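Local structure of galactokinase (Bifidobacterium longum subsp. infantis ATCC 15697 = JCM 1222 = DSM 20088, 6TEQ) at residues 298-309 against 331-341. The protein probably transfers a phosphate from ATP to galactose, as a galactokinase of the GHMP kinase family, and also binds 2-deoxy-2-fluoro-galactose. Residues are numbered along the deposited sequence; the frame is centred on the assembly and turned at random.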
ATOM      1  N   LYS A 298     -19.371  14.248   5.509  1.00 13.96           N
ATOM      2  CA  LYS A 298     -18.772  13.111   6.193  1.00 14.13           C
ATOM      3  C   LYS A 298     -17.387  12.822   5.589  1.00 13.67           C
ATOM      4  O   LYS A 298     -16.413  12.553   6.362  1.00 14.40           O
ATOM      5  CB  LYS A 298     -19.711  11.907   6.157  1.00 15.15           C
ATOM      6  CG  LYS A 298     -20.981  11.913   6.970  1.00 19.36           C
ATOM      7  CD  LYS A 298     -21.697  10.542   6.801  1.00 26.95           C
ATOM      8  CE  LYS A 298     -22.884  10.337   7.669  1.00 32.22           C
ATOM      9  NZ  LYS A 298     -23.551   9.111   7.160  1.00 39.20           N
ATOM     10  N   ARG A 299     -17.293  12.697   4.274  1.00 12.63           N
ATOM     11  CA  ARG A 299     -16.002  12.406   3.617  1.00 13.41           C
ATOM     12  C   ARG A 299     -14.957  13.470   3.987  1.00 11.21           C
ATOM     13  O   ARG A 299     -13.826  13.093   4.314  1.00 15.42           O
ATOM     14  CB  ARG A 299     -16.102  12.309   2.109  1.00 15.79           C
ATOM     15  CG  ARG A 299     -17.157  11.366   1.561  1.00 15.74           C
ATOM     16  CD  ARG A 299     -17.059   9.966   2.113  1.00 14.35           C
ATOM     17  NE  ARG A 299     -17.935   9.044   1.446  1.00 13.01           N
ATOM     18  CZ  ARG A 299     -18.932   8.309   1.984  1.00 15.00           C
ATOM     19  NH1 ARG A 299     -19.197   8.321   3.293  1.00 15.53           N
ATOM     20  NH2 ARG A 299     -19.670   7.546   1.182  1.00 16.78           N
ATOM     21  N   VAL A 300     -15.288  14.736   3.913  1.00 14.19           N
ATOM     22  CA  VAL A 300     -14.371  15.866   4.272  1.00 14.64           C
ATOM     23  C   VAL A 300     -13.976  15.810   5.740  1.00 15.61           C
ATOM     24  O   VAL A 300     -12.791  15.909   6.082  1.00 14.82           O
ATOM     25  CB  VAL A 300     -14.931  17.232   3.864  1.00 13.49           C
ATOM     26  CG1 VAL A 300     -14.115  18.427   4.435  1.00 15.15           C
ATOM     27  CG2 VAL A 300     -14.944  17.284   2.355  1.00 14.10           C
ATOM     28  N   ARG A 301     -14.914  15.518   6.618  1.00 15.46           N
ATOM     29  CA  ARG A 301     -14.579  15.405   8.057  1.00 14.18           C
ATOM     30  C   ARG A 301     -13.534  14.292   8.229  1.00 12.43           C
ATOM     31  O   ARG A 301     -12.602  14.460   8.990  1.00 13.22           O
ATOM     32  CB  ARG A 301     -15.844  15.228   8.883  1.00 14.55           C
ATOM     33  CG  ARG A 301     -15.565  15.002  10.358  1.00 16.85           C
ATOM     34  CD  ARG A 301     -16.798  15.226  11.176  1.00 16.27           C
ATOM     35  NE  ARG A 301     -17.737  14.212  10.854  1.00 14.87           N
ATOM     36  CZ  ARG A 301     -19.005  14.412  10.670  1.00 16.87           C
ATOM     37  NH1 ARG A 301     -19.468  15.661  10.766  1.00 23.14           N
ATOM     38  NH2 ARG A 301     -19.779  13.384  10.328  1.00 22.60           N
ATOM     39  N   HIS A 302     -13.733  13.118   7.606  1.00 13.48           N
ATOM     40  CA  HIS A 302     -12.741  12.041   7.693  1.00 13.38           C
ATOM     41  C   HIS A 302     -11.419  12.649   7.246  1.00 11.00           C
ATOM     42  O   HIS A 302     -10.453  12.444   7.959  1.00 11.97           O
ATOM     43  CB  HIS A 302     -13.114  10.845   6.807  1.00 12.00           C
ATOM     44  CG  HIS A 302     -11.925   9.961   6.719  1.00 13.28           C
ATOM     45  ND1 HIS A 302     -11.541   9.209   7.753  1.00 12.03           N
ATOM     46  CD2 HIS A 302     -11.017   9.805   5.740  1.00 11.27           C
ATOM     47  CE1 HIS A 302     -10.363   8.653   7.503  1.00 12.19           C
ATOM     48  NE2 HIS A 302     -10.031   8.981   6.238  1.00 11.68           N
ATOM     49  N   VAL A 303     -11.329  13.290   6.048  1.00 11.99           N
ATOM     50  CA  VAL A 303      -9.989  13.602   5.508  1.00 12.98           C
ATOM     51  C   VAL A 303      -9.292  14.573   6.472  1.00 11.93           C
ATOM     52  O   VAL A 303      -8.098  14.448   6.756  1.00 11.92           O
ATOM     53  CB  VAL A 303     -10.085  14.149   4.084  1.00 13.76           C
ATOM     54  CG1 VAL A 303      -8.755  14.643   3.606  1.00 15.34           C
ATOM     55  CG2 VAL A 303     -10.617  13.067   3.139  1.00 12.29           C
ATOM     56  N   VAL A 304     -10.036  15.536   6.950  1.00 11.71           N
ATOM     57  CA  VAL A 304      -9.461  16.624   7.759  1.00 14.09           C
ATOM     58  C   VAL A 304      -8.989  16.033   9.070  1.00 12.47           C
ATOM     59  O   VAL A 304      -7.866  16.322   9.464  1.00 14.26           O
ATOM     60  CB  VAL A 304     -10.495  17.725   7.994  1.00 11.69           C
ATOM     61  CG1 VAL A 304     -10.110  18.629   9.143  1.00 15.46           C
ATOM     62  CG2 VAL A 304     -10.722  18.490   6.725  1.00 13.98           C
ATOM     63  N   THR A 305      -9.801  15.255   9.737  1.00 14.46           N
ATOM     64  CA  THR A 305      -9.454  14.679  11.064  1.00 13.73           C
ATOM     65  C   THR A 305      -8.322  13.660  10.905  1.00 10.93           C
ATOM     66  O   THR A 305      -7.475  13.532  11.780  1.00 11.53           O
ATOM     67  CB  THR A 305     -10.671  14.157  11.832  1.00 15.11           C
ATOM     68  OG1 THR A 305     -11.258  13.070  11.117  1.00 12.64           O
ATOM     69  CG2 THR A 305     -11.673  15.270  12.125  1.00 13.92           C
ATOM     70  N   GLU A 306      -8.323  12.918   9.795  1.00 11.09           N
ATOM     71  CA  GLU A 306      -7.314  11.848   9.606  1.00 11.80           C
ATOM     72  C   GLU A 306      -5.960  12.523   9.429  1.00  8.81           C
ATOM     73  O   GLU A 306      -4.931  11.955   9.933  1.00 12.61           O
ATOM     74  CB  GLU A 306      -7.685  10.978   8.397  1.00 11.92           C
ATOM     75  CG  GLU A 306      -6.798   9.786   8.216  1.00 11.60           C
ATOM     76  CD  GLU A 306      -7.025   8.632   9.162  1.00 13.10           C
ATOM     77  OE1 GLU A 306      -7.799   8.776  10.142  1.00 13.30           O
ATOM     78  OE2 GLU A 306      -6.363   7.629   8.923  1.00 11.67           O
ATOM     79  N   ILE A 307      -5.861  13.581   8.647  1.00 12.53           N
ATOM     80  CA  ILE A 307      -4.556  14.239   8.427  1.00 12.14           C
ATOM     81  C   ILE A 307      -4.006  14.668   9.794  1.00 11.57           C
ATOM     82  O   ILE A 307      -2.802  14.395  10.085  1.00 12.49           O
ATOM     83  CB  ILE A 307      -4.658  15.400   7.425  1.00 14.01           C
ATOM     84  CG1 ILE A 307      -5.016  14.913   6.006  1.00 12.27           C
ATOM     85  CG2 ILE A 307      -3.381  16.208   7.408  1.00 14.57           C
ATOM     86  CD1 ILE A 307      -5.371  15.998   4.997  1.00 15.03           C
ATOM     87  N   GLU A 308      -4.846  15.252  10.643  1.00 13.06           N
ATOM     88  CA  GLU A 308      -4.370  15.679  11.958  1.00 13.52           C
ATOM     89  C   GLU A 308      -3.995  14.450  12.795  1.00 12.26           C
ATOM     90  O   GLU A 308      -2.990  14.485  13.524  1.00 14.53           O
ATOM     91  CB  GLU A 308      -5.416  16.501  12.715  1.00 13.95           C
ATOM     92  CG  GLU A 308      -4.749  17.263  13.829  1.00 16.26           C
ATOM     93  CD  GLU A 308      -3.832  18.404  13.387  1.00 21.35           C
ATOM     94  OE1 GLU A 308      -4.301  19.326  12.826  1.00 27.95           O
ATOM     95  OE2 GLU A 308      -2.647  18.350  13.618  1.00 29.27           O
ATOM     96  N   ARG A 309      -4.748  13.346  12.714  1.00 12.31           N
ATOM     97  CA  ARG A 309      -4.392  12.141  13.460  1.00 11.84           C
ATOM     98  C   ARG A 309      -2.990  11.698  13.082  1.00  9.86           C
ATOM     99  O   ARG A 309      -2.312  11.082  13.946  1.00 10.25           O
ATOM    100  CB  ARG A 309      -5.413  11.033  13.236  1.00 11.81           C
ATOM    101  CG  ARG A 309      -6.696  11.265  14.015  1.00 12.26           C
ATOM    102  CD  ARG A 309      -7.615  10.068  13.993  1.00 12.77           C
ATOM    103  NE  ARG A 309      -8.245   9.917  12.675  1.00 13.11           N
ATOM    104  CZ  ARG A 309      -9.394  10.509  12.335  1.00 11.06           C
ATOM    105  NH1 ARG A 309     -10.079  11.176  13.246  1.00 13.01           N
ATOM    106  NH2 ARG A 309      -9.925  10.284  11.151  1.00 12.50           N
ATOM    107  N   ALA A 331      -9.590   5.891  16.452  1.00 10.20           N
ATOM    108  CA  ALA A 331     -10.371   7.022  15.887  1.00 10.43           C
ATOM    109  C   ALA A 331     -10.257   7.016  14.351  1.00 10.88           C
ATOM    110  O   ALA A 331     -11.195   7.353  13.660  1.00 12.36           O
ATOM    111  CB  ALA A 331      -9.832   8.323  16.412  1.00 12.54           C
ATOM    112  N   SER A 332      -9.124   6.610  13.822  1.00  9.61           N
ATOM    113  CA  SER A 332      -8.957   6.429  12.362  1.00 10.56           C
ATOM    114  C   SER A 332      -9.942   5.398  11.845  1.00 11.24           C
ATOM    115  O   SER A 332     -10.636   5.674  10.839  1.00 11.50           O
ATOM    116  CB  SER A 332      -7.501   6.135  12.022  1.00 11.03           C
ATOM    117  OG  SER A 332      -7.386   5.717  10.675  1.00 11.52           O
ATOM    118  N   HIS A 333      -9.937   4.219  12.442  1.00 11.69           N
ATOM    119  CA  HIS A 333     -10.913   3.199  12.021  1.00 11.49           C
ATOM    120  C   HIS A 333     -12.335   3.729  12.138  1.00  9.36           C
ATOM    121  O   HIS A 333     -13.133   3.516  11.224  1.00 10.86           O
ATOM    122  CB  HIS A 333     -10.828   1.987  12.907  1.00  9.87           C
ATOM    123  CG  HIS A 333     -11.705   0.915  12.432  1.00 12.53           C
ATOM    124  ND1 HIS A 333     -11.385   0.121  11.306  1.00 11.61           N
ATOM    125  CD2 HIS A 333     -12.938   0.539  12.846  1.00 13.14           C
ATOM    126  CE1 HIS A 333     -12.394  -0.703  11.074  1.00 13.37           C
ATOM    127  NE2 HIS A 333     -13.393  -0.407  11.959  1.00 14.54           N
ATOM    128  N   ASP A 334     -12.658   4.309  13.292  1.00 11.42           N
ATOM    129  CA  ASP A 334     -14.033   4.712  13.523  1.00 11.52           C
ATOM    130  C   ASP A 334     -14.445   5.734  12.472  1.00 12.20           C
ATOM    131  O   ASP A 334     -15.635   5.713  12.024  1.00 14.38           O
ATOM    132  CB  ASP A 334     -14.256   5.235  14.938  1.00 11.28           C
ATOM    133  CG  ASP A 334     -14.075   4.228  16.033  1.00 11.76           C
ATOM    134  OD1 ASP A 334     -13.990   3.012  15.746  1.00 13.04           O
ATOM    135  OD2 ASP A 334     -14.103   4.706  17.186  1.00 15.77           O
ATOM    136  N   SER A 335     -13.536   6.597  12.090  1.00 10.82           N
ATOM    137  CA  SER A 335     -13.816   7.585  11.053  1.00 10.54           C
ATOM    138  C   SER A 335     -14.006   6.876   9.699  1.00 10.47           C
ATOM    139  O   SER A 335     -14.878   7.269   8.938  1.00 12.56           O
ATOM    140  CB  SER A 335     -12.695   8.536  10.998  1.00  9.89           C
ATOM    141  OG  SER A 335     -12.908   9.566  10.060  1.00 12.61           O
ATOM    142  N   LEU A 336     -13.136   5.932   9.377  1.00 10.76           N
ATOM    143  CA  LEU A 336     -13.254   5.185   8.110  1.00 11.68           C
ATOM    144  C   LEU A 336     -14.578   4.434   8.072  1.00 13.02           C
ATOM    145  O   LEU A 336     -15.145   4.327   7.000  1.00 14.63           O
ATOM    146  CB  LEU A 336     -12.107   4.237   7.982  1.00 10.58           C
ATOM    147  CG  LEU A 336     -10.791   4.921   7.655  1.00 10.30           C
ATOM    148  CD1 LEU A 336      -9.593   4.070   7.995  1.00 10.89           C
ATOM    149  CD2 LEU A 336     -10.706   5.441   6.227  1.00 13.51           C
ATOM    150  N   ALA A 337     -15.060   3.942   9.203  1.00 12.25           N
ATOM    151  CA  ALA A 337     -16.330   3.185   9.214  1.00 12.35           C
ATOM    152  C   ALA A 337     -17.534   4.120   9.110  1.00 13.29           C
ATOM    153  O   ALA A 337     -18.442   3.824   8.264  1.00 17.04           O
ATOM    154  CB  ALA A 337     -16.380   2.357  10.468  1.00 14.58           C
ATOM    155  N   ALA A 338     -17.557   5.177   9.918  1.00 12.78           N
ATOM    156  CA  ALA A 338     -18.767   6.022  10.009  1.00 12.52           C
ATOM    157  C   ALA A 338     -18.783   7.140   8.981  1.00 16.18           C
ATOM    158  O   ALA A 338     -19.871   7.443   8.443  1.00 15.96           O
ATOM    159  CB  ALA A 338     -18.917   6.658  11.344  1.00 14.13           C
ATOM    160  N   ASP A 339     -17.676   7.827   8.812  1.00 12.92           N
ATOM    161  CA  ASP A 339     -17.629   9.018   7.930  1.00 13.06           C
ATOM    162  C   ASP A 339     -17.234   8.593   6.517  1.00 13.83           C
ATOM    163  O   ASP A 339     -17.737   9.171   5.597  1.00 15.64           O
ATOM    164  CB  ASP A 339     -16.741  10.107   8.508  1.00 13.89           C
ATOM    165  CG  ASP A 339     -17.488  10.932   9.557  1.00 15.72           C
ATOM    166  OD1 ASP A 339     -18.780  10.968   9.528  1.00 17.64           O
ATOM    167  OD2 ASP A 339     -16.822  11.589  10.362  1.00 16.81           O
ATOM    168  N   TYR A 340     -16.162   7.816   6.375  1.00 12.96           N
ATOM    169  CA  TYR A 340     -15.709   7.432   5.020  1.00 12.78           C
ATOM    170  C   TYR A 340     -16.436   6.213   4.459  1.00 12.88           C
ATOM    171  O   TYR A 340     -16.512   6.081   3.185  1.00 16.18           O
ATOM    172  CB  TYR A 340     -14.210   7.284   4.938  1.00 12.98           C
ATOM    173  CG  TYR A 340     -13.588   7.941   3.747  1.00 14.09           C
ATOM    174  CD1 TYR A 340     -13.678   9.337   3.583  1.00 12.52           C
ATOM    175  CD2 TYR A 340     -12.957   7.207   2.735  1.00 11.81           C
ATOM    176  CE1 TYR A 340     -13.168   9.962   2.491  1.00 13.09           C
ATOM    177  CE2 TYR A 340     -12.418   7.861   1.628  1.00 13.02           C
ATOM    178  CZ  TYR A 340     -12.490   9.242   1.526  1.00 14.49           C
ATOM    179  OH  TYR A 340     -11.978   9.884   0.436  1.00 16.14           O
ATOM    180  N   GLU A 341     -17.085   5.431   5.318  1.00 13.35           N
ATOM    181  CA  GLU A 341     -17.984   4.312   4.882  1.00 13.96           C
ATOM    182  C   GLU A 341     -17.191   3.386   3.953  1.00 14.43           C
ATOM    183  O   GLU A 341     -17.687   3.024   2.871  1.00 15.57           O
ATOM    184  CB  GLU A 341     -19.281   4.843   4.302  1.00 14.73           C
ATOM    185  CG  GLU A 341     -20.114   5.560   5.332  1.00 18.14           C
ATOM    186  CD  GLU A 341     -21.445   5.915   4.707  1.00 17.23           C
ATOM    187  OE1 GLU A 341     -21.508   6.974   4.008  1.00 17.54           O
ATOM    188  OE2 GLU A 341     -22.358   5.048   4.762  1.00 27.77           O
TER
HETATM  189  O   HOH W   1     -22.207   6.313   8.455  1.00 35.42           O
HETATM  190  O   HOH W   2     -22.516   7.813  10.178  1.00 38.41           O
HETATM  191  O   HOH W   3     -22.522   6.427   1.183  1.00 36.66           O
HETATM  192  O   HOH W   4     -14.165  11.793  10.937  1.00 14.01           O
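Helix segments 298-309 and 331-338 run antiparallel, at 165°, with axes 9.6 Å apart, and residues 339-341 carry the contact on along the first helix. H302 points at the second helix. Its CG lies anti to the backbone N (chi1 167°), which sets H302 ND1 2.7 Å from S335 OG in a hydrogen bond at the ring edge. Y340 CB packs over one face of this imidazole as a CH-pi contact, and the two rings meet obliquely. H302 NE2 bonds to E46 O, so both ring nitrogens are held.

R301 grips D339 side-on. R301 NE meets D339 OD2 from above the carboxylate plane at 2.8 Å, and R301 NH2 reaches D339 OD1 on the syn side at 2.7 Å. A water joins D339 OD2 to S335 OG and T305 OG1.

R299 bends at chi2 (-54°) and brings R299 NH1 to E341 OE1 at 2.8 Å and to D339 O at 2.9 Å. Y340 O lies over the guanidinium face without bonding to it. With an alanine here, the E341 carboxylate would probably lose its salt-bridge partner and D339 O its side-chain donor, so the turn after the helix would be less firmly tied.

At the other end, S332 OG donates to the syn lone pair of E306 OE2 at 2.8 Å. R309 NE and NH2 both hold E306 OE1.

The pair borders the galactose site. E306 OE2 also accepts from the backbone of G45 and E46, and Y340 OH bonds to Y50 OH. Helices 247-262 and 267-276 pack on helix 294-318, while L336 rests on strand 361-365.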